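Flagellar brake protein YcgR (PDB 5Y6G) acts as a flagellar brake that, when bound to c-di-GMP through its PilZ domain, associates with motor components and slows swimming and swarming. Local coordinates at residues D75-S80 against S100-N105; S27-R32 against A43-A48; T21-N26 against E55-A60. One frame throughout, in Å; residues are numbered along the deposited sequence.

Contact 1: residues D75-S80 against S100-N105; sequences DAQLIS and SFRFLN. With C2E (9,9'-[(2R,3R,3aS,5S,7aR,9R,10R,10aS,12S,14aR)-3,5,10,12-tetrahydroxy-5,12-dioxidooctahydro-2H,7H-difuro[3,2-d:3',2'-j][1,3,7,9,2,8]tetraoxadiphosphacyclododecine-2,9-diyl]bis(2-amino-1,9-dihydro-6H-purin-6-one)), chain C.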
loop_
_atom_site.group_PDB
_atom_site.type_symbol
_atom_site.label_atom_id
_atom_site.label_comp_id
_atom_site.label_asym_id
_atom_site.label_seq_id
_atom_site.Cartn_x
_atom_site.Cartn_y
_atom_site.Cartn_z
ATOM N N ASP A 75 6.173 10.093 -2.927
ATOM C CA ASP A 75 6.521 10.500 -1.578
ATOM C C ASP A 75 5.337 10.245 -0.654
ATOM O O ASP A 75 4.173 10.363 -1.054
ATOM C CB ASP A 75 6.927 11.976 -1.536
ATOM C CG ASP A 75 8.037 12.306 -2.515
ATOM O OD1 ASP A 75 8.001 13.404 -3.112
ATOM O OD2 ASP A 75 8.936 11.458 -2.702
ATOM N N ALA A 76 5.638 9.874 0.586
ATOM C CA ALA A 76 4.579 9.574 1.540
ATOM C C ALA A 76 5.121 9.695 2.954
ATOM O O ALA A 76 6.326 9.586 3.191
ATOM C CB ALA A 76 3.994 8.176 1.308
ATOM N N GLN A 77 4.206 9.925 3.890
ATOM C CA GLN A 77 4.504 9.931 5.315
ATOM C C GLN A 77 3.802 8.752 5.969
ATOM O O GLN A 77 2.595 8.565 5.787
ATOM C CB GLN A 77 4.059 11.240 5.974
ATOM C CG GLN A 77 4.199 11.237 7.494
ATOM C CD GLN A 77 3.951 12.604 8.108
ATOM O OE1 GLN A 77 4.890 13.307 8.474
ATOM N NE2 GLN A 77 2.683 12.982 8.228
ATOM N N LEU A 78 4.558 7.961 6.723
ATOM C CA LEU A 78 3.976 6.867 7.490
ATOM C C LEU A 78 3.157 7.443 8.639
ATOM O O LEU A 78 3.713 8.011 9.585
ATOM C CB LEU A 78 5.074 5.944 8.005
ATOM C CG LEU A 78 4.577 4.792 8.877
ATOM C CD1 LEU A 78 3.538 3.974 8.129
ATOM C CD2 LEU A 78 5.742 3.921 9.311
ATOM N N ILE A 79 1.836 7.297 8.561
ATOM C CA ILE A 79 0.948 7.892 9.554
ATOM C C ILE A 79 0.657 6.953 10.722
ATOM O O ILE A 79 0.542 7.410 11.864
ATOM C CB ILE A 79 -0.363 8.348 8.887
ATOM C CG1 ILE A 79 -0.092 9.470 7.888
ATOM C CG2 ILE A 79 -1.364 8.804 9.933
ATOM C CD1 ILE A 79 0.581 10.675 8.504
ATOM N N SER A 80 0.529 5.651 10.475
ATOM C CA SER A 80 0.132 4.743 11.542
ATOM C C SER A 80 0.591 3.327 11.226
ATOM O O SER A 80 0.541 2.891 10.073
ATOM C CB SER A 80 -1.387 4.767 11.746
ATOM O OG SER A 80 -1.755 4.048 12.908
ATOM N N SER A 100 -0.120 2.616 7.225
ATOM C CA SER A 100 -1.024 3.625 6.691
ATOM C C SER A 100 -0.205 4.840 6.288
ATOM O O SER A 100 0.387 5.504 7.145
ATOM C CB SER A 100 -2.097 3.996 7.716
ATOM O OG SER A 100 -2.921 2.877 7.995
ATOM N N PHE A 101 -0.170 5.127 4.989
ATOM C CA PHE A 101 0.611 6.224 4.440
ATOM C C PHE A 101 -0.289 7.369 3.999
ATOM O O PHE A 101 -1.434 7.163 3.585
ATOM C CB PHE A 101 1.445 5.773 3.240
ATOM C CG PHE A 101 2.552 4.839 3.590
ATOM C CD1 PHE A 101 3.784 5.334 3.992
ATOM C CD2 PHE A 101 2.364 3.466 3.506
ATOM C CE1 PHE A 101 4.813 4.477 4.312
ATOM C CE2 PHE A 101 3.384 2.595 3.823
ATOM C CZ PHE A 101 4.617 3.102 4.228
ATOM N N ARG A 102 0.254 8.580 4.081
ATOM C CA ARG A 102 -0.318 9.758 3.447
ATOM C C ARG A 102 0.655 10.251 2.384
ATOM O O ARG A 102 1.832 10.487 2.677
ATOM C CB ARG A 102 -0.602 10.866 4.468
ATOM C CG ARG A 102 -1.059 12.177 3.841
ATOM C CD ARG A 102 -1.308 13.287 4.872
ATOM N NE ARG A 102 -0.096 13.720 5.570
ATOM C CZ ARG A 102 0.610 14.807 5.263
ATOM N NH1 ARG A 102 0.236 15.588 4.257
ATOM N NH2 ARG A 102 1.694 15.118 5.963
ATOM N N PHE A 103 0.166 10.390 1.154
ATOM C CA PHE A 103 1.003 10.867 0.063
ATOM C C PHE A 103 1.420 12.313 0.288
ATOM O O PHE A 103 0.631 13.140 0.753
ATOM C CB PHE A 103 0.259 10.732 -1.264
ATOM C CG PHE A 103 0.164 9.320 -1.752
ATOM C CD1 PHE A 103 1.246 8.467 -1.620
ATOM C CD2 PHE A 103 -1.002 8.840 -2.327
ATOM C CE1 PHE A 103 1.176 7.164 -2.060
ATOM C CE2 PHE A 103 -1.080 7.534 -2.770
ATOM C CZ PHE A 103 0.013 6.694 -2.636
ATOM N N LEU A 104 2.672 12.613 -0.044
ATOM C CA LEU A 104 3.233 13.950 0.061
ATOM C C LEU A 104 3.554 14.496 -1.325
ATOM O O LEU A 104 3.777 13.745 -2.278
ATOM C CB LEU A 104 4.501 13.947 0.923
ATOM C CG LEU A 104 4.397 13.417 2.354
ATOM C CD1 LEU A 104 5.776 13.316 2.990
ATOM C CD2 LEU A 104 3.487 14.302 3.191
ATOM N N ASN A 105 3.573 15.824 -1.427
ATOM C CA ASN A 105 3.953 16.513 -2.660
ATOM C C ASN A 105 3.146 15.998 -3.849
ATOM O O ASN A 105 3.686 15.672 -4.908
ATOM C CB ASN A 105 5.455 16.374 -2.915
ATOM C CG ASN A 105 6.287 16.778 -1.713
ATOM O OD1 ASN A 105 5.952 17.727 -1.001
ATOM N ND2 ASN A 105 7.376 16.052 -1.477
HETATM P P1 C2E C . -4.818 11.045 8.926
HETATM O O2P C2E C . -4.483 9.786 9.865
HETATM O O1P C2E C . -3.916 12.165 9.275
HETATM O "O5'" C2E C . -4.616 10.647 7.380
HETATM C "C5'" C2E C . -4.649 11.619 6.336
HETATM C "C4'" C2E C . -4.792 10.948 4.969
HETATM O "O4'" C2E C . -3.781 9.952 4.784
HETATM C "C3'" C2E C . -6.123 10.194 4.844
HETATM O "O3'" C2E C . -7.208 11.042 4.468
HETATM C "C2'" C2E C . -5.795 9.199 3.721
HETATM O "O2'" C2E C . -6.027 9.792 2.444
HETATM C "C1'" C2E C . -4.296 8.923 3.932
HETATM N N9 C2E C . -4.141 7.606 4.555
HETATM C C8 C2E C . -3.691 7.343 5.816
HETATM N N7 C2E C . -3.692 6.058 6.022
HETATM C C5 C2E C . -4.143 5.423 4.912
HETATM C C6 C2E C . -4.352 4.066 4.563
HETATM O O6 C2E C . -4.111 3.166 5.353
HETATM N N1 C2E C . -4.827 3.790 3.330
HETATM C C2 C2E C . -5.093 4.797 2.451
HETATM N N2 C2E C . -5.575 4.481 1.208
HETATM N N3 C2E C . -4.904 6.060 2.761
HETATM C C4 C2E C . -4.435 6.410 3.965
HETATM P P11 C2E C . -8.743 10.618 4.711
HETATM O O21 C2E C . -9.015 9.173 4.048
HETATM O O11 C2E C . -9.641 11.617 4.091
HETATM O O5A C2E C . -9.016 10.557 6.297
HETATM C C5A C2E C . -8.886 11.714 7.123
HETATM C C4A C2E C . -8.753 11.346 8.603
HETATM O O4A C2E C . -9.811 10.471 9.005
HETATM C C3A C2E C . -7.448 10.589 8.877
HETATM O O3A C2E C . -6.356 11.470 9.152
HETATM C C2A C2E C . -7.817 9.794 10.139
HETATM O O2A C2E C . -7.564 10.588 11.301
HETATM C C1A C2E C . -9.319 9.524 9.959
HETATM N N91 C2E C . -9.512 8.158 9.458
HETATM C C81 C2E C . -9.945 7.806 8.212
HETATM N N71 C2E C . -9.997 6.511 8.112
HETATM C C51 C2E C . -9.600 5.949 9.279
HETATM C C61 C2E C . -9.461 4.615 9.739
HETATM O O61 C2E C . -9.723 3.665 9.017
HETATM N N11 C2E C . -9.026 4.420 11.003
HETATM C C21 C2E C . -8.734 5.485 11.802
HETATM N N21 C2E C . -8.295 5.251 13.079
HETATM N N31 C2E C . -8.859 6.723 11.389
HETATM C C41 C2E C . -9.285 6.998 10.152
HETATM O O HOH W 1 4.683 12.036 -4.253
HETATM O O HOH W 2 -1.951 1.282 9.857
#

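Contact 2: residues S27-R32 against A43-A48; sequences STLRFR and ALLETA. With SO4 (sulfate ion), chain D.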
loop_
_atom_site.group_PDB
_atom_site.type_symbol
_atom_site.label_atom_id
_atom_site.label_comp_id
_atom_site.label_asym_id
_atom_site.label_seq_id
_atom_site.Cartn_x
_atom_site.Cartn_y
_atom_site.Cartn_z
ATOM N N SER A 27 18.936 -0.267 4.557
ATOM C CA SER A 27 18.272 -1.519 4.234
ATOM C C SER A 27 16.980 -1.247 3.469
ATOM O O SER A 27 16.422 -0.147 3.509
ATOM C CB SER A 27 17.977 -2.324 5.501
ATOM O OG SER A 27 16.955 -1.714 6.271
ATOM N N THR A 28 16.510 -2.266 2.758
ATOM C CA THR A 28 15.320 -2.156 1.929
ATOM C C THR A 28 14.111 -2.694 2.680
ATOM O O THR A 28 14.153 -3.803 3.224
ATOM C CB THR A 28 15.497 -2.911 0.613
ATOM O OG1 THR A 28 16.477 -2.244 -0.194
ATOM C CG2 THR A 28 14.169 -2.981 -0.143
ATOM N N LEU A 29 13.039 -1.908 2.703
ATOM C CA LEU A 29 11.774 -2.313 3.300
ATOM C C LEU A 29 10.790 -2.663 2.191
ATOM O O LEU A 29 10.571 -1.864 1.274
ATOM C CB LEU A 29 11.204 -1.200 4.180
ATOM C CG LEU A 29 9.953 -1.545 4.988
ATOM C CD1 LEU A 29 10.283 -2.567 6.062
ATOM C CD2 LEU A 29 9.351 -0.295 5.609
ATOM N N ARG A 30 10.199 -3.852 2.279
ATOM C CA ARG A 30 9.262 -4.343 1.279
ATOM C C ARG A 30 7.909 -4.598 1.925
ATOM O O ARG A 30 7.834 -5.091 3.054
ATOM C CB ARG A 30 9.780 -5.624 0.619
ATOM C CG ARG A 30 11.144 -5.466 -0.045
ATOM C CD ARG A 30 11.682 -6.796 -0.563
ATOM N NE ARG A 30 12.993 -6.632 -1.186
ATOM C CZ ARG A 30 14.142 -6.628 -0.517
ATOM N NH1 ARG A 30 14.146 -6.779 0.800
ATOM N NH2 ARG A 30 15.289 -6.471 -1.165
ATOM N N PHE A 31 6.842 -4.266 1.203
ATOM C CA PHE A 31 5.494 -4.450 1.723
ATOM C C PHE A 31 4.523 -4.595 0.563
ATOM O O PHE A 31 4.764 -4.084 -0.535
ATOM C CB PHE A 31 5.077 -3.286 2.633
ATOM C CG PHE A 31 5.537 -1.935 2.151
ATOM C CD1 PHE A 31 6.808 -1.477 2.455
ATOM C CD2 PHE A 31 4.695 -1.119 1.412
ATOM C CE1 PHE A 31 7.237 -0.234 2.024
ATOM C CE2 PHE A 31 5.115 0.127 0.979
ATOM C CZ PHE A 31 6.389 0.569 1.284
ATOM N N ARG A 32 3.421 -5.294 0.823
ATOM C CA ARG A 32 2.390 -5.531 -0.178
ATOM C C ARG A 32 1.378 -4.395 -0.155
ATOM O O ARG A 32 0.950 -3.956 0.917
ATOM C CB ARG A 32 1.686 -6.864 0.082
ATOM C CG ARG A 32 2.628 -8.051 0.232
ATOM C CD ARG A 32 2.042 -9.117 1.154
ATOM N NE ARG A 32 0.864 -9.766 0.586
ATOM C CZ ARG A 32 0.873 -10.971 0.024
ATOM N NH1 ARG A 32 2.001 -11.668 -0.044
ATOM N NH2 ARG A 32 -0.248 -11.485 -0.469
ATOM N N ALA A 43 -0.628 -0.697 3.341
ATOM C CA ALA A 43 0.289 -1.755 2.940
ATOM C C ALA A 43 0.496 -2.727 4.094
ATOM O O ALA A 43 0.234 -2.407 5.255
ATOM C CB ALA A 43 1.638 -1.189 2.476
ATOM N N LEU A 44 0.984 -3.920 3.756
ATOM C CA LEU A 44 1.254 -4.982 4.714
ATOM C C LEU A 44 2.738 -5.311 4.695
ATOM O O LEU A 44 3.344 -5.433 3.623
ATOM C CB LEU A 44 0.437 -6.238 4.383
ATOM C CG LEU A 44 -1.083 -6.086 4.354
ATOM C CD1 LEU A 44 -1.747 -7.401 3.967
ATOM C CD2 LEU A 44 -1.573 -5.603 5.707
ATOM N N LEU A 45 3.317 -5.466 5.883
ATOM C CA LEU A 45 4.714 -5.854 5.986
ATOM C C LEU A 45 4.869 -7.367 5.868
ATOM O O LEU A 45 3.944 -8.141 6.132
ATOM C CB LEU A 45 5.320 -5.380 7.305
ATOM C CG LEU A 45 6.042 -4.035 7.285
ATOM C CD1 LEU A 45 6.704 -3.779 8.626
ATOM C CD2 LEU A 45 7.067 -4.008 6.163
ATOM N N GLU A 46 6.069 -7.784 5.462
ATOM C CA GLU A 46 6.386 -9.207 5.382
ATOM C C GLU A 46 6.787 -9.755 6.748
ATOM O O GLU A 46 6.152 -10.675 7.277
ATOM C CB GLU A 46 7.507 -9.438 4.364
ATOM C CG GLU A 46 7.569 -8.396 3.254
ATOM C CD GLU A 46 6.343 -8.411 2.362
ATOM O OE1 GLU A 46 5.450 -9.254 2.587
ATOM O OE2 GLU A 46 6.273 -7.577 1.433
ATOM N N THR A 47 7.847 -9.199 7.329
ATOM C CA THR A 47 8.305 -9.594 8.650
ATOM C C THR A 47 7.546 -8.825 9.728
ATOM O O THR A 47 6.603 -8.074 9.457
ATOM C CB THR A 47 9.805 -9.338 8.798
ATOM O OG1 THR A 47 10.011 -7.988 9.236
ATOM C CG2 THR A 47 10.521 -9.538 7.472
ATOM N N ALA A 48 7.970 -9.017 10.974
ATOM C CA ALA A 48 7.611 -8.086 12.030
ATOM C C ALA A 48 8.319 -6.759 11.787
ATOM O O ALA A 48 9.406 -6.712 11.203
ATOM C CB ALA A 48 7.990 -8.654 13.398
HETATM S S SO4 D . 18.219 -5.554 1.745
HETATM O O1 SO4 D . 19.353 -6.283 2.305
HETATM O O2 SO4 D . 17.566 -6.382 0.735
HETATM O O3 SO4 D . 18.689 -4.314 1.133
HETATM O O4 SO4 D . 17.269 -5.247 2.811
#

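Contact 3: residues T21-N26 against E55-A60; sequences TKLADN and EGMRFA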
loop_
_atom_site.group_PDB
_atom_site.type_symbol
_atom_site.label_atom_id
_atom_site.label_comp_id
_atom_site.label_asym_id
_atom_site.label_seq_id
_atom_site.Cartn_x
_atom_site.Cartn_y
_atom_site.Cartn_z
ATOM N N THR A 21 11.101 0.590 -0.361
ATOM C CA THR A 21 11.778 1.856 -0.122
ATOM C C THR A 21 12.955 1.592 0.805
ATOM O O THR A 21 13.016 0.560 1.481
ATOM C CB THR A 21 10.828 2.904 0.473
ATOM O OG1 THR A 21 11.526 4.141 0.661
ATOM C CG2 THR A 21 10.273 2.432 1.811
ATOM N N LYS A 22 13.899 2.525 0.818
ATOM C CA LYS A 22 15.106 2.388 1.620
ATOM C C LYS A 22 14.943 3.106 2.954
ATOM O O LYS A 22 14.258 4.127 3.053
ATOM C CB LYS A 22 16.324 2.937 0.873
ATOM C CG LYS A 22 16.611 2.238 -0.445
ATOM C CD LYS A 22 17.872 2.784 -1.096
ATOM C CE LYS A 22 19.098 2.500 -0.246
ATOM N NZ LYS A 22 19.339 1.039 -0.100
ATOM N N LEU A 23 15.573 2.552 3.982
ATOM C CA LEU A 23 15.548 3.123 5.319
ATOM C C LEU A 23 16.845 3.877 5.593
ATOM O O LEU A 23 17.800 3.833 4.815
ATOM C CB LEU A 23 15.327 2.027 6.367
ATOM C CG LEU A 23 14.022 1.235 6.268
ATOM C CD1 LEU A 23 13.890 0.277 7.443
ATOM C CD2 LEU A 23 12.830 2.172 6.215
ATOM N N ALA A 24 16.869 4.579 6.728
ATOM C CA ALA A 24 18.049 5.368 7.073
ATOM C C ALA A 24 19.279 4.493 7.266
ATOM O O ALA A 24 20.407 4.956 7.055
ATOM C CB ALA A 24 17.782 6.195 8.327
ATOM N N ASP A 25 19.093 3.234 7.657
ATOM C CA ASP A 25 20.202 2.303 7.795
ATOM C C ASP A 25 20.610 1.678 6.465
ATOM O O ASP A 25 21.475 0.796 6.452
ATOM C CB ASP A 25 19.847 1.216 8.818
ATOM C CG ASP A 25 18.722 0.311 8.351
ATOM O OD1 ASP A 25 18.406 -0.660 9.070
ATOM O OD2 ASP A 25 18.163 0.560 7.261
ATOM N N ASN A 26 20.006 2.119 5.361
ATOM C CA ASN A 26 20.300 1.700 3.990
ATOM C C ASN A 26 19.727 0.324 3.666
ATOM O O ASN A 26 20.005 -0.210 2.581
ATOM C CB ASN A 26 21.803 1.710 3.693
ATOM C CG ASN A 26 22.110 2.164 2.282
ATOM O OD1 ASN A 26 21.289 2.812 1.634
ATOM N ND2 ASN A 26 23.296 1.827 1.796
ATOM N N GLU A 55 5.916 5.474 13.233
ATOM C CA GLU A 55 5.063 6.519 12.690
ATOM C C GLU A 55 5.772 7.868 12.732
ATOM O O GLU A 55 6.546 8.163 13.647
ATOM C CB GLU A 55 3.750 6.578 13.469
ATOM C CG GLU A 55 3.182 5.200 13.798
ATOM C CD GLU A 55 1.926 5.264 14.646
ATOM O OE1 GLU A 55 1.296 4.205 14.853
ATOM O OE2 GLU A 55 1.568 6.371 15.105
ATOM N N GLY A 56 5.498 8.692 11.722
ATOM C CA GLY A 56 6.144 9.971 11.551
ATOM C C GLY A 56 7.251 9.980 10.518
ATOM O O GLY A 56 7.663 11.060 10.079
ATOM N N MET A 57 7.746 8.810 10.123
ATOM C CA MET A 57 8.785 8.754 9.105
ATOM C C MET A 57 8.249 9.255 7.770
ATOM O O MET A 57 7.079 9.051 7.434
ATOM C CB MET A 57 9.310 7.326 8.965
ATOM C CG MET A 57 10.056 6.825 10.189
ATOM S SD MET A 57 10.580 5.105 10.038
ATOM C CE MET A 57 11.651 5.179 8.602
ATOM N N ARG A 58 9.111 9.927 7.013
ATOM C CA ARG A 58 8.773 10.433 5.693
ATOM C C ARG A 58 9.643 9.736 4.660
ATOM O O ARG A 58 10.848 9.561 4.866
ATOM C CB ARG A 58 8.961 11.953 5.615
ATOM C CG ARG A 58 8.333 12.703 6.778
ATOM C CD ARG A 58 7.929 14.113 6.379
ATOM N NE ARG A 58 8.601 15.133 7.179
ATOM C CZ ARG A 58 8.156 15.580 8.349
ATOM N NH1 ARG A 58 7.037 15.093 8.867
ATOM N NH2 ARG A 58 8.833 16.515 9.003
ATOM N N PHE A 59 9.029 9.333 3.550
ATOM C CA PHE A 59 9.697 8.534 2.533
ATOM C C PHE A 59 9.673 9.267 1.202
ATOM O O PHE A 59 8.653 9.858 0.830
ATOM C CB PHE A 59 9.037 7.160 2.394
ATOM C CG PHE A 59 9.110 6.326 3.642
ATOM C CD1 PHE A 59 10.179 5.472 3.861
ATOM C CD2 PHE A 59 8.112 6.398 4.598
ATOM C CE1 PHE A 59 10.248 4.704 5.010
ATOM C CE2 PHE A 59 8.175 5.632 5.748
ATOM C CZ PHE A 59 9.244 4.783 5.953
ATOM N N ALA A 60 10.793 9.216 0.485
ATOM C CA ALA A 60 10.918 9.827 -0.830
ATOM C C ALA A 60 10.812 8.758 -1.909
ATOM O O ALA A 60 11.594 7.802 -1.921
ATOM C CB ALA A 60 12.245 10.575 -0.962
HETATM O O HOH W 3 12.013 4.986 -1.839
#

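Contact 1: residues D75-S80 against S100-N105
A classic beta bulge interrupts the antiparallel hairpin of the PilZ domain where Ile79 and Ser80 both face Ser100, beside bound c-di-GMP; a second c-di-GMP molecule touches these same three residues. Ile79 N donates to Ser100 O at 2.7 Å and Ser80 N does so more weakly, while Ser100 N returns a bond to Ser80 O. Beyond the bulge the pairing is regular: Gln77 and Arg102 exchange backbone bonds as a hydrogen-bonded pair, flanked by the non-hydrogen-bonded pairs Leu78-Phe101 and Ala76-Phe103.

On the Leu78, Phe101 face, Leu78 CD1 lies over one side of the Phe101 ring, 4.2 Å from its centroid, in a CH-pi contact; Ala76 CB packs obliquely against the same ring. The nucleotide lies along the Ser100-Arg102 edge of the strand, with Phe101 O against the guanine, 2.9 Å from its N9. With OG beside its own backbone N (chi1 -64°), Ser100 gives its hydroxyl proton to guanine O6 at 2.9 Å and accepts a proton from a water that also serves Ser80 O. Arg102 CB rests 3.3 Å from the sugar O4', and from the neighbouring strand Ile79 CG2 approaches a phosphate oxygen. A bend about CG-CD of Arg102 (chi3 66°) sets its guanidinium edge beside Gln77 NE2, two donors that do not bond; Gln77 OE1 is instead held by Arg58. Toward the hairpin's open end, Asn105 ND2 reaches Asp75 OD1 at 3.2 Å from above the carboxylate plane, and Gln61 takes OD2.

Strand 58-65 flanks the hairpin through the backbone bond between Ala76 and Phe59, whereas strand 40-45 continues the sheet beyond Phe101 and Phe103, Met41 touching both side chains.

Contact 2: residues S27-R32 against A43-A48
Phe31 meets strand 40-45 at unusually close range: its CB lies 2.9 Å from Leu44 O and its ring atom CD2 3.2 Å from Ala43 CB. Phe31 CG stands between the backbone N and the carbonyl carbon (chi1 39°), a rotation that carries CD2 obliquely against the alanine methyl. Leu45 CD2 touches Leu29 CD1 at 3.5 Å, with the two leucines crossing at about a right angle; Leu45 also reaches Phe31 CB.

The strands belong to the beta hairpin 28-36/40-45 of the PilZ domain, and they splay as they run away from its turn, their short axes 125° apart. Arg32 and Leu44 form the hydrogen-bonded antiparallel pair, Arg32 N to Leu44 O and Leu44 N to Arg32 O, both 2.8 Å. Strand 18-22 flanks the hairpin through the backbone bond between Phe31 and Cys19, and strand 93-104 through that between Ala43 and Leu99.

Past Leu45 the pairing gives way to side-chain contacts. In the poorly ordered Glu46, CG lies against Arg30 O, and the bend at chi2 (-65°) turns the carboxylate back so that OE2 nears Phe31 CA. Its OE1 approaches the aliphatic CD of Arg32 at 3.7 Å, but the charged ends stay apart and make no salt bridge, although the opposite charges probably attract at this range.

At the start of strand 28-36, a sulfate, probably from the crystallisation liquor, is gripped by Arg30 and Thr28. Arg30 NH2 gives a straight bond to sulfate O2 at the guanidinium edge, Thr28 CG2 covers the centre of one guanidinium face, and Thr28 N donates to sulfate O4 at 3.1 Å.

Contact 3: residues T21-N26 against E55-A60
Phe59 forms the tight side of this contact, its ring meeting both Thr21 and Leu23. Leu23 CD2 comes to the edge in the plane of the ring, 3.8 Å from Phe59 CE1, and also meets the terminal methyl of Met57, CE, at 4.0 Å. The Met57 chain is bent at its last torsion (chi3 60°), which swings CE round to that leucine. Thr21 CG2 reaches Phe59 CD1 obliquely at 3.7 Å, the two side chains crossing at about a right angle.

No direct hydrogen bond links the segments here, though strands 18-22 and 58-65 are antiparallel neighbours in the beta barrel of the PilZ domain; at Thr21 and Phe59 their CA atoms are already 7.5 Å apart. With an alanine in place of Phe59, the methyl groups of Thr21 and Leu23 would probably lose their common aromatic partner and a gap would open between the segments.

The looser side is bridged by water: one molecule sits 2.7 Å from Thr21 OG1 and donates to Ala60 O. Beyond Leu23 the chain leaves the contact in a type I turn whose residues Ala24 to Asn26 are exposed, closed by the bond from Asn26 N to Leu23 O. Lys22 folds back over this turn and places NZ 3.0 Å from Asn26 O, above the carbonyl plane.

How the contacts relate
All three contacts belong to the antiparallel beta barrel of the PilZ domain. Contacts 1 and 2 each lie within a hairpin and rest on backbone pairing; they meet where the rings of Phe101 and Phe31 touch. Contact 2 is the buried one, mostly apolar, and the sulfate near it is probably incidental. Contact 1 is only partly buried and adds polar chemistry where its strand edge meets c-di-GMP. Contact 3, also partly buried but farther from the chain centre, buries the least surface and relies on side chains and a bridging water. Its strands 58-65 and 18-22 pair with strands 71-87 of contact 1 and 28-36 of contact 2, which is nested within its loop.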